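Local coordinates for protein histidine kinase (Pseudomonas aeruginosa, PDB 7C1I) that probably relays phosphoryl groups between sensor histidine kinases and response regulators as a histidine-containing phosphotransfer protein of a two-component system, at residues D48-A51 / L52-T55. Numbering follows the deposited sequence. Where two conformers were deposited one is given.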
loop_
_atom_site.group_PDB
_atom_site.type_symbol
_atom_site.label_atom_id
_atom_site.label_comp_id
_atom_site.label_asym_id
_atom_site.label_seq_id
_atom_site.Cartn_x
_atom_site.Cartn_y
_atom_site.Cartn_z
ATOM N N ASP A 48 -11.592 -11.955 13.169
ATOM C CA ASP A 48 -11.236 -12.904 14.258
ATOM C C ASP A 48 -10.172 -12.363 15.219
ATOM O O ASP A 48 -8.965 -12.530 14.944
ATOM C CB ASP A 48 -10.945 -14.273 13.643
ATOM C CG ASP A 48 -10.800 -15.449 14.595
ATOM O OD1 ASP A 48 -10.562 -15.127 15.774
ATOM O OD2 ASP A 48 -10.741 -16.573 14.063
ATOM N N ALA A 49 -10.564 -11.764 16.348
ATOM C CA ALA A 49 -9.660 -11.078 17.301
ATOM C C ALA A 49 -8.742 -12.163 17.878
ATOM O O ALA A 49 -7.553 -11.880 18.130
ATOM C CB ALA A 49 -10.340 -10.324 18.417
ATOM N N GLN A 50 -9.250 -13.363 18.174
ATOM C CA GLN A 50 -8.375 -14.325 18.900
ATOM C C GLN A 50 -7.328 -14.916 17.949
ATOM O O GLN A 50 -6.198 -15.291 18.322
ATOM C CB GLN A 50 -9.251 -15.359 19.610
ATOM C CG GLN A 50 -10.136 -14.780 20.705
ATOM C CD GLN A 50 -9.347 -14.144 21.823
ATOM O OE1 GLN A 50 -9.729 -13.050 22.235
ATOM N NE2 GLN A 50 -8.187 -14.651 22.207
ATOM N N ALA A 51 -7.639 -15.009 16.653
ATOM C CA ALA A 51 -6.669 -15.499 15.646
ATOM C C ALA A 51 -5.618 -14.393 15.496
ATOM O O ALA A 51 -4.410 -14.673 15.357
ATOM C CB ALA A 51 -7.304 -15.932 14.348
ATOM N N LEU A 52 -6.067 -13.138 15.386
ATOM C CA LEU A 52 -5.125 -11.992 15.275
ATOM C C LEU A 52 -4.152 -12.053 16.458
ATOM O O LEU A 52 -2.920 -11.964 16.288
ATOM C CB LEU A 52 -5.801 -10.619 15.215
ATOM C CG LEU A 52 -6.525 -10.378 13.891
ATOM C CD1 LEU A 52 -7.436 -9.173 14.060
ATOM C CD2 LEU A 52 -5.531 -10.101 12.772
ATOM N N ARG A 53 -4.671 -12.248 17.673
ATOM C CA ARG A 53 -3.851 -12.177 18.911
ATOM C C ARG A 53 -2.837 -13.327 18.931
ATOM O O ARG A 53 -1.643 -13.045 19.152
ATOM C CB ARG A 53 -4.790 -12.386 20.105
ATOM C CG ARG A 53 -4.095 -12.402 21.459
ATOM C CD ARG A 53 -4.612 -13.254 22.605
ATOM N NE ARG A 53 -5.140 -14.576 22.300
ATOM C CZ ARG A 53 -4.490 -15.714 22.083
ATOM N NH1 ARG A 53 -3.178 -15.821 22.206
ATOM N NH2 ARG A 53 -5.137 -16.793 21.679
ATOM N N HIS A 54 -3.265 -14.533 18.547
ATOM C CA HIS A 54 -2.433 -15.764 18.644
ATOM C C HIS A 54 -1.360 -15.738 17.550
ATOM O O HIS A 54 -0.169 -15.877 17.896
ATOM C CB HIS A 54 -3.289 -17.031 18.505
ATOM C CG HIS A 54 -2.468 -18.277 18.517
ATOM N ND1 HIS A 54 -2.142 -18.926 19.691
ATOM C CD2 HIS A 54 -1.955 -19.030 17.521
ATOM C CE1 HIS A 54 -1.427 -20.000 19.425
ATOM N NE2 HIS A 54 -1.295 -20.085 18.092
ATOM N N THR A 55 -1.738 -15.305 16.342
ATOM C CA THR A 55 -0.742 -15.289 15.237
ATOM C C THR A 55 0.248 -14.160 15.542
ATOM O O THR A 55 1.466 -14.259 15.276
ATOM C CB THR A 55 -1.422 -15.085 13.877
ATOM O OG1 THR A 55 -2.293 -16.202 13.698
ATOM C CG2 THR A 55 -0.403 -15.010 12.759
#
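Leu52 N donates a hydrogen bond to Asp48 O where helix 49-65 begins, a worked example of how an N-cap residue starts a helix with both its carbonyl and its carboxylate. The bond is 3.0 Å long and nearly straight (168° at the hydrogen), and Leu52 CG rests 3.4 Å from the same Asp48 O. With CG opposite the backbone N across the CA-CB bond (chi1 -170°), the carboxylate of Asp48 makes a capping bond, OD1 accepting from Ala51 N at 3.1 Å from well above the carboxylate plane. This amide of the first turn also makes a weak bond to Asp48 O, and the negative charge would suit the positive end of the helix dipole. Ala49 O then receives Arg53 N at 2.9 Å. Gln50 O does the same for His54 N, while the Gln50 side chain, bent at chi2 in the conformer given and with its amide orientation doubtful, reaches alongside the Arg53 guanidinium. Ala51 O closes the series by accepting from Thr55 N at 2.9 Å. Among its neighbours, the start of the helix packs on helix 22-45, Ala51 on Ala43, Thr55 on Leu40 and Leu52 on both, whereas Leu52 and Arg53 also meet Ala82 of helix 69-83, consistent with the helical bundle of Hpt domains.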